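Local coordinates for protein xyloglucan-specific endo-beta-1,4-glucanase BoGH5A (Bacteroides ovatus, PDB 3ZMR) that hydrolyses internal beta-1,4-glucosidic linkages in the backbone of xyloglucan, retaining the beta configuration and releasing xyloglucan oligosaccharides, at residues 332-338 / 390-396; 313-317 / 380-384; 374-379 / 426-432. All coordinates share one frame; numbering follows the deposited sequence.

The three contacts lie on one side of the family 5 (beta/alpha)8 barrel. Contact 1 is core: two neighbouring parallel barrel strands, joined by a ladder of backbone hydrogen bonds and ending in the sugar-binding site. Contacts 2 and 3 belong to the outer helical layer and are only partly buried. Contact 2 is largely apolar, with no hydrogen bond across it, whereas contact 3 combines leucine packing with a polar set of carboxylate, amine, amide and water. Both helical contacts rest on the strands of contact 1: Phe-384 packs on Leu-333 and Val-391, Ile-374 meets Tyr-337, and Cys-427 touches Ile-393. Leu-381 and Leu-432 join contacts 2 and 3.

Contact 1 of 3, residues 332-338 / 390-396; sequences FLECHYY and PVIIGEY. With BGC (beta-D-glucopyranose), chain C; GLC (alpha-D-glucopyranose), chain L.
Pro-390 lays its CG over one face of the Phe-332 ring, 3.7 Å from the ring centroid, where two adjacent parallel strands of the (beta/alpha)8 barrel come together. Its carbonyl accepts Leu-333 N, the first rung of a ladder. Val-391 points outward with Leu-333, toward the helical layer, and their side chains run alongside each other. Ile-392 bonds through N to Leu-333 O and through O to Cys-335 N; its CD1 comes within 3.4 Å of Phe-332 CD2. Ile-393 again faces the helices, with CG2 against Tyr-337 CB. Gly-394 N reaches Cys-335 O at 2.8 Å, and its CA lies 3.5 Å from Glu-334 OE2 and also faces His-336 CD2. Glu-395, the probable nucleophile, gives its carbonyl to Tyr-337 N, while its CG sits over the centre of the His-336 ring, with carboxylate and imidazole stacked 23° apart. That ring is held at both nitrogens: NE2 donates in its own plane to Glu-334 OE2 (2.8 Å), and ND1 bonds Glu-262, the probable proton donor. Arg-172 pairs with both Glu-334 and Glu-395. Extended beyond CG (chi2 178°), the Glu-395 chain carries OE2 to O2 of the bound glucose, modelled as either anomer, at 2.7 Å. On the other carboxylate oxygen, Tyr-338 OH donates to the anti lone pair of Glu-395 OE1 at 2.7 Å. Tyr-396 turns outward, its CB lying 3.3 Å from Tyr-337 O.

Contact 2 of 3, residues 313-317 / 380-384; sequences VAKAV and SLNVF
Val-313, Ala-316 and Val-317 on one flank of helix 313-319 face Ser-380 and Leu-381 in the turn leading into helix 382-386, and Phe-384 on it, joining two neighbouring elements of the outer layer of the (beta/alpha)8 barrel. Aliphatic packing makes the inner part. Val-313 and Leu-381 meet at about a right angle: CG1 of Val-313, placed anti to its backbone N (chi1 173°), fits against the isobutyl fork, 3.8 Å from Leu-381 CG and with CD1 and CD2 of Leu-381 within 4.1 Å of it. Beneath them lies the barrel wall, since Val-313 also rests on Cys-335 and Leu-381 on Val-391 and Ile-393. Val-317 CG2, on the more open side, approaches Val-383 CG1 at a looser 4.4 Å.

The Phe-384 ring presents its edge to the helix backbone, with the carbonyl carbon of Ala-316 near the ring plane, and its CE2 lies 4.1 Å from Ala-316 CB. Val-383 CG1 of its own helix sits over one ring face, toward the rim.

Across the contact, polar atoms make van der Waals contacts and no hydrogen bonds. Ser-380 OG is hydrogen-bonded back to Thr-377 O, and in that position it touches Val-313 CG1 at 3.6 Å. Val-317 CG2 lies equally close to Ser-380 O, while the ring edge reaches the helix carbonyl with Phe-384 CZ 3.4 Å from Ala-316 O.

Contact 3 of 3, residues 374-379 / 426-432; sequences IEATLS and TCVKNKL
Leu-378 and Thr-426 meet at about a right angle between helix 371-379 and the C-terminal end of helix 406-429, and with Glu-375 they carry most of the interface. Leu-378 points toward the opposite segment. Its CD1 lies 3.8 Å from Thr-426 CG2 and also reaches Cys-427 SG, while CB and CD2 are each 4.1 Å from Leu-432 CD1. The isobutyl group thus sits among a methyl, a thiol and a second leucine, and Tyr-337 of the barrel wall packs against it from below the helices.

Thr-426 splits its two branches. CG2, anti to the backbone N, faces Leu-378 and the carboxylate of Glu-375. OG1 is bonded to Tyr-422 O one turn back and also accepts from a water at 2.7 Å; the same water donates weakly to Glu-375 OE2, bridging the two helices.

Glu-375 bends at chi2 (76°), which brings its carboxylate across to the other helix. OE1 receives a weak bond, 3.4 Å, from Asn-430 ND2, with amide and carboxylate planes 75° apart; OE2 makes a long salt bridge of 3.8 Å to Lys-429 NZ. The Asn-430 amide is held more firmly by its own helix, as ND2 donates to Thr-426 O at 3.0 Å, on the opposite face of that carbonyl plane from Asn-430 N. Its OD1 lies 3.3 Å from Ser-379 CA. Ser-379 OG likewise turns back, to Glu-375 O. Just beyond Asn-430, Lys-431 adopts positive phi as the C-prime residue of a Schellman motif, and the turn brings Leu-432 CD1 against Leu-378: two neighbouring helices of a (beta/alpha)8 barrel packed side by side over its strands.

Contact 1 of 3, residues 332-338 / 390-396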
# COMPACT_ATOMS: atom_id res chain seq x y z
N PHE A 332 4.41 2.20 6.11
CA PHE A 332 3.31 1.29 6.47
C PHE A 332 2.97 0.38 5.29
O PHE A 332 3.07 0.81 4.13
CB PHE A 332 1.99 2.06 6.68
CG PHE A 332 1.88 2.87 7.95
CD1 PHE A 332 2.55 4.08 8.12
CD2 PHE A 332 0.97 2.48 8.93
CE1 PHE A 332 2.37 4.85 9.28
CE2 PHE A 332 0.78 3.23 10.08
CZ PHE A 332 1.47 4.42 10.27
N LEU A 333 2.46 -0.81 5.59
CA LEU A 333 1.77 -1.66 4.61
C LEU A 333 0.27 -1.41 4.69
O LEU A 333 -0.28 -1.20 5.80
CB LEU A 333 2.01 -3.15 4.94
CG LEU A 333 1.21 -4.18 4.14
CD1 LEU A 333 1.64 -4.18 2.68
CD2 LEU A 333 1.46 -5.55 4.71
N GLU A 334 -0.40 -1.45 3.53
CA GLU A 334 -1.87 -1.37 3.44
C GLU A 334 -2.45 -2.63 2.78
O GLU A 334 -2.02 -3.03 1.70
CB GLU A 334 -2.31 -0.14 2.65
CG GLU A 334 -3.82 -0.04 2.44
CD GLU A 334 -4.26 1.22 1.76
OE1 GLU A 334 -3.39 1.97 1.20
OE2 GLU A 334 -5.51 1.48 1.76
N CYS A 335 -3.45 -3.20 3.46
CA CYS A 335 -4.34 -4.20 2.91
C CYS A 335 -5.78 -3.72 3.09
O CYS A 335 -6.05 -2.83 3.91
CB CYS A 335 -4.20 -5.54 3.63
SG CYS A 335 -2.54 -6.28 3.50
N HIS A 336 -6.69 -4.30 2.31
CA HIS A 336 -8.11 -4.11 2.50
C HIS A 336 -8.69 -5.44 2.93
O HIS A 336 -8.11 -6.49 2.67
CB HIS A 336 -8.77 -3.57 1.23
CG HIS A 336 -8.26 -2.24 0.78
ND1 HIS A 336 -8.56 -1.69 -0.44
CD2 HIS A 336 -7.49 -1.33 1.42
CE1 HIS A 336 -7.97 -0.51 -0.53
NE2 HIS A 336 -7.30 -0.28 0.58
N TYR A 337 -9.87 -5.41 3.55
CA TYR A 337 -10.44 -6.66 4.11
C TYR A 337 -11.96 -6.62 3.99
O TYR A 337 -12.62 -5.85 4.68
CB TYR A 337 -10.02 -6.88 5.57
CG TYR A 337 -10.41 -8.25 6.05
CD1 TYR A 337 -9.72 -9.39 5.63
CD2 TYR A 337 -11.53 -8.43 6.86
CE1 TYR A 337 -10.12 -10.65 6.03
CE2 TYR A 337 -11.93 -9.68 7.28
CZ TYR A 337 -11.21 -10.79 6.86
OH TYR A 337 -11.60 -12.05 7.26
N TYR A 338 -12.47 -7.48 3.12
CA TYR A 338 -13.91 -7.58 2.86
C TYR A 338 -14.45 -9.02 2.94
O TYR A 338 -15.56 -9.30 2.50
CB TYR A 338 -14.25 -6.97 1.51
CG TYR A 338 -14.18 -5.46 1.45
CD1 TYR A 338 -15.13 -4.68 2.08
CD2 TYR A 338 -13.18 -4.82 0.73
CE1 TYR A 338 -15.10 -3.30 1.98
CE2 TYR A 338 -13.15 -3.44 0.62
CZ TYR A 338 -14.12 -2.68 1.23
OH TYR A 338 -14.15 -1.31 1.11
N PRO A 390 4.13 -1.46 10.45
CA PRO A 390 2.72 -1.35 10.79
C PRO A 390 1.84 -1.59 9.59
O PRO A 390 2.29 -1.50 8.43
CB PRO A 390 2.61 0.08 11.30
CG PRO A 390 3.63 0.84 10.49
CD PRO A 390 4.77 -0.14 10.35
N VAL A 391 0.58 -1.92 9.88
CA VAL A 391 -0.39 -2.29 8.85
C VAL A 391 -1.67 -1.50 9.06
O VAL A 391 -2.25 -1.53 10.14
CB VAL A 391 -0.69 -3.80 8.84
CG1 VAL A 391 -1.67 -4.15 7.73
CG2 VAL A 391 0.58 -4.63 8.71
N ILE A 392 -2.09 -0.83 7.99
CA ILE A 392 -3.39 -0.20 7.90
C ILE A 392 -4.32 -1.11 7.11
O ILE A 392 -4.00 -1.55 6.02
CB ILE A 392 -3.28 1.17 7.22
CG1 ILE A 392 -2.52 2.14 8.12
CG2 ILE A 392 -4.66 1.77 6.94
CD1 ILE A 392 -1.96 3.35 7.39
N ILE A 393 -5.46 -1.44 7.72
CA ILE A 393 -6.56 -2.06 6.99
C ILE A 393 -7.35 -0.87 6.44
O ILE A 393 -8.20 -0.26 7.10
CB ILE A 393 -7.41 -3.01 7.87
CG1 ILE A 393 -6.53 -4.15 8.43
CG2 ILE A 393 -8.64 -3.56 7.12
CD1 ILE A 393 -5.83 -5.00 7.39
N GLY A 394 -6.98 -0.50 5.21
CA GLY A 394 -7.40 0.78 4.65
C GLY A 394 -8.88 0.89 4.32
O GLY A 394 -9.40 2.01 4.22
N GLU A 395 -9.51 -0.28 4.14
CA GLU A 395 -10.94 -0.38 3.96
C GLU A 395 -11.43 -1.69 4.56
O GLU A 395 -10.81 -2.73 4.37
CB GLU A 395 -11.34 -0.38 2.48
CG GLU A 395 -10.87 0.80 1.66
CD GLU A 395 -11.26 0.71 0.20
OE1 GLU A 395 -12.16 -0.09 -0.16
OE2 GLU A 395 -10.63 1.45 -0.62
N TYR A 396 -12.56 -1.62 5.26
CA TYR A 396 -13.36 -2.78 5.65
C TYR A 396 -14.79 -2.27 5.79
O TYR A 396 -15.02 -1.08 5.99
CB TYR A 396 -12.85 -3.47 6.96
CG TYR A 396 -13.21 -2.67 8.15
CD1 TYR A 396 -12.47 -1.56 8.54
CD2 TYR A 396 -14.35 -2.98 8.92
CE1 TYR A 396 -12.85 -0.77 9.62
CE2 TYR A 396 -14.76 -2.18 9.96
CZ TYR A 396 -14.01 -1.09 10.33
OH TYR A 396 -14.42 -0.26 11.39
C2 BGC C . -11.89 -0.27 -3.56
C3 BGC C . -13.14 0.59 -3.35
C4 BGC C . -14.43 -0.20 -3.50
C5 BGC C . -14.26 -1.39 -2.55
C6 BGC C . -15.52 -2.25 -2.52
C1 BGC C . -11.85 -1.63 -2.85
O2 BGC C . -10.73 0.47 -3.18
O3 BGC C . -13.11 1.68 -4.30
O4 BGC C . -15.58 0.65 -3.22
O5 BGC C . -13.15 -2.22 -2.94
O6 BGC C . -15.89 -2.49 -3.89
C1 GLC L . -12.23 -1.44 -2.59
C2 GLC L . -12.06 -0.20 -3.46
C3 GLC L . -13.26 0.74 -3.34
C4 GLC L . -14.52 -0.08 -3.63
C5 GLC L . -14.52 -1.37 -2.80
C6 GLC L . -15.76 -2.25 -3.01
O2 GLC L . -10.85 0.41 -3.13
O3 GLC L . -13.11 1.90 -4.19
O4 GLC L . -15.60 0.73 -3.26
O5 GLC L . -13.36 -2.13 -3.06
O6 GLC L . -16.71 -1.85 -2.04

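Contact 2 of 3, residues 313-317 / 380-384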
# COMPACT_ATOMS: atom_id res chain seq x y z
N VAL A 313 -4.60 -9.59 1.82
CA VAL A 313 -3.82 -10.04 2.96
C VAL A 313 -2.93 -11.23 2.63
O VAL A 313 -1.72 -11.20 2.91
CB VAL A 313 -4.70 -10.32 4.19
CG1 VAL A 313 -3.86 -10.95 5.31
CG2 VAL A 313 -5.36 -9.03 4.68
N ALA A 314 -3.48 -12.30 2.06
CA ALA A 314 -2.66 -13.49 1.81
C ALA A 314 -1.54 -13.18 0.82
O ALA A 314 -0.43 -13.67 0.95
CB ALA A 314 -3.52 -14.67 1.36
N LYS A 315 -1.83 -12.37 -0.20
CA LYS A 315 -0.80 -11.96 -1.16
C LYS A 315 0.27 -11.06 -0.53
O LYS A 315 1.43 -11.04 -0.99
CB LYS A 315 -1.40 -11.34 -2.42
CG LYS A 315 -2.17 -12.34 -3.29
CD LYS A 315 -2.87 -11.67 -4.46
CE LYS A 315 -3.59 -12.67 -5.34
NZ LYS A 315 -4.72 -13.32 -4.65
N ALA A 316 -0.11 -10.28 0.48
CA ALA A 316 0.90 -9.50 1.22
C ALA A 316 1.90 -10.44 1.88
O ALA A 316 3.12 -10.31 1.72
CB ALA A 316 0.23 -8.61 2.28
N VAL A 317 1.38 -11.39 2.64
CA VAL A 317 2.19 -12.32 3.38
C VAL A 317 3.11 -13.09 2.43
O VAL A 317 4.29 -13.30 2.71
CB VAL A 317 1.31 -13.29 4.19
CG1 VAL A 317 2.13 -14.41 4.82
CG2 VAL A 317 0.56 -12.53 5.29
N SER A 380 -2.44 -13.37 10.48
CA SER A 380 -1.33 -13.71 9.58
C SER A 380 -0.43 -12.49 9.27
O SER A 380 0.71 -12.62 8.89
CB SER A 380 -1.83 -14.40 8.28
OG SER A 380 -2.41 -13.47 7.38
N LEU A 381 -0.98 -11.30 9.48
CA LEU A 381 -0.24 -10.03 9.34
C LEU A 381 0.77 -9.76 10.46
O LEU A 381 1.55 -8.81 10.38
CB LEU A 381 -1.21 -8.86 9.20
CG LEU A 381 -2.03 -8.90 7.88
CD1 LEU A 381 -3.22 -7.95 8.04
CD2 LEU A 381 -1.13 -8.50 6.73
N ASN A 382 0.77 -10.63 11.47
CA ASN A 382 1.78 -10.56 12.55
C ASN A 382 3.21 -10.60 12.04
O ASN A 382 4.10 -10.06 12.67
CB ASN A 382 1.50 -11.59 13.69
CG ASN A 382 1.73 -13.06 13.34
OD1 ASN A 382 2.04 -13.46 12.24
ND2 ASN A 382 1.57 -13.90 14.38
N VAL A 383 3.43 -11.23 10.89
CA VAL A 383 4.77 -11.27 10.29
C VAL A 383 5.30 -9.84 10.02
O VAL A 383 6.48 -9.56 10.21
CB VAL A 383 4.83 -12.16 9.04
CG1 VAL A 383 4.00 -11.60 7.90
CG2 VAL A 383 6.27 -12.35 8.59
N PHE A 384 4.41 -8.94 9.61
CA PHE A 384 4.77 -7.54 9.43
C PHE A 384 4.96 -6.81 10.74
O PHE A 384 5.98 -6.16 10.96
CB PHE A 384 3.74 -6.83 8.51
CG PHE A 384 3.70 -7.45 7.15
CD1 PHE A 384 4.75 -7.27 6.28
CD2 PHE A 384 2.64 -8.25 6.75
CE1 PHE A 384 4.78 -7.91 5.06
CE2 PHE A 384 2.67 -8.88 5.51
CZ PHE A 384 3.71 -8.69 4.66

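Contact 3 of 3, residues 374-379 / 426-432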
# COMPACT_ATOMS: atom_id res chain seq x y z
N ILE A 374 -11.70 -14.97 10.09
CA ILE A 374 -11.30 -13.57 10.24
C ILE A 374 -10.06 -13.49 11.13
O ILE A 374 -9.07 -12.81 10.79
CB ILE A 374 -12.43 -12.69 10.82
CG1 ILE A 374 -13.59 -12.63 9.82
CG2 ILE A 374 -11.91 -11.31 11.15
CD1 ILE A 374 -14.79 -11.91 10.38
N GLU A 375 -10.08 -14.20 12.26
CA GLU A 375 -8.91 -14.24 13.17
C GLU A 375 -7.68 -14.80 12.46
O GLU A 375 -6.58 -14.27 12.61
CB GLU A 375 -9.21 -15.06 14.43
CG GLU A 375 -8.05 -15.22 15.42
CD GLU A 375 -7.75 -13.98 16.25
OE1 GLU A 375 -7.10 -13.04 15.72
OE2 GLU A 375 -8.16 -13.95 17.43
N ALA A 376 -7.85 -15.87 11.70
CA ALA A 376 -6.70 -16.48 11.01
C ALA A 376 -6.10 -15.52 9.99
O ALA A 376 -4.88 -15.36 9.89
CB ALA A 376 -7.10 -17.78 10.33
N THR A 377 -6.95 -14.91 9.18
CA THR A 377 -6.42 -14.03 8.13
C THR A 377 -5.77 -12.76 8.70
O THR A 377 -4.62 -12.41 8.36
CB THR A 377 -7.52 -13.64 7.15
OG1 THR A 377 -7.99 -14.84 6.51
CG2 THR A 377 -6.99 -12.61 6.12
N LEU A 378 -6.44 -12.09 9.62
CA LEU A 378 -5.90 -10.84 10.15
C LEU A 378 -4.65 -11.10 11.02
O LEU A 378 -3.68 -10.33 10.97
CB LEU A 378 -6.96 -10.03 10.87
CG LEU A 378 -8.06 -9.45 9.96
CD1 LEU A 378 -9.10 -8.71 10.81
CD2 LEU A 378 -7.46 -8.55 8.86
N SER A 379 -4.62 -12.21 11.76
CA SER A 379 -3.45 -12.56 12.58
C SER A 379 -2.23 -12.94 11.73
O SER A 379 -1.09 -12.82 12.20
CB SER A 379 -3.77 -13.65 13.59
OG SER A 379 -3.89 -14.91 13.01
N THR A 426 -10.49 -7.58 16.30
CA THR A 426 -9.42 -8.43 15.79
C THR A 426 -8.25 -7.59 15.29
O THR A 426 -7.08 -7.91 15.51
CB THR A 426 -9.96 -9.38 14.69
OG1 THR A 426 -11.01 -10.15 15.25
CG2 THR A 426 -8.88 -10.33 14.19
N CYS A 427 -8.55 -6.49 14.63
CA CYS A 427 -7.49 -5.55 14.24
C CYS A 427 -6.72 -5.01 15.45
O CYS A 427 -5.49 -5.00 15.47
CB CYS A 427 -8.06 -4.39 13.43
SG CYS A 427 -8.56 -4.80 11.74
N VAL A 428 -7.45 -4.55 16.46
CA VAL A 428 -6.83 -4.05 17.70
C VAL A 428 -5.89 -5.10 18.33
O VAL A 428 -4.73 -4.78 18.68
CB VAL A 428 -7.86 -3.58 18.75
CG1 VAL A 428 -7.15 -3.22 20.07
CG2 VAL A 428 -8.68 -2.42 18.21
N LYS A 429 -6.37 -6.33 18.42
CA LYS A 429 -5.59 -7.43 19.01
C LYS A 429 -4.27 -7.62 18.26
O LYS A 429 -3.26 -7.95 18.85
CB LYS A 429 -6.41 -8.75 18.99
CG LYS A 429 -5.74 -9.94 19.66
CD LYS A 429 -6.61 -11.20 19.60
CE LYS A 429 -5.84 -12.44 20.05
NZ LYS A 429 -4.87 -12.94 19.02
N ASN A 430 -4.32 -7.39 16.96
CA ASN A 430 -3.20 -7.63 16.06
C ASN A 430 -2.40 -6.37 15.71
O ASN A 430 -1.51 -6.41 14.85
CB ASN A 430 -3.70 -8.35 14.81
CG ASN A 430 -3.94 -9.81 15.09
OD1 ASN A 430 -2.98 -10.57 15.22
ND2 ASN A 430 -5.20 -10.22 15.23
N LYS A 431 -2.73 -5.27 16.38
CA LYS A 431 -2.04 -3.98 16.22
C LYS A 431 -2.21 -3.37 14.82
O LYS A 431 -1.36 -2.61 14.38
CB LYS A 431 -0.56 -4.08 16.64
CG LYS A 431 -0.36 -4.61 18.07
CD LYS A 431 1.09 -4.45 18.51
CE LYS A 431 1.34 -4.89 19.95
NZ LYS A 431 0.86 -6.27 20.17
N LEU A 432 -3.30 -3.72 14.14
CA LEU A 432 -3.66 -3.19 12.82
C LEU A 432 -4.57 -1.98 12.98
O LEU A 432 -5.37 -1.91 13.93
CB LEU A 432 -4.39 -4.25 11.99
CG LEU A 432 -3.84 -5.68 12.08
CD1 LEU A 432 -4.75 -6.59 11.28
CD2 LEU A 432 -2.40 -5.78 11.62
O HOH W 1 -10.44 -11.74 17.38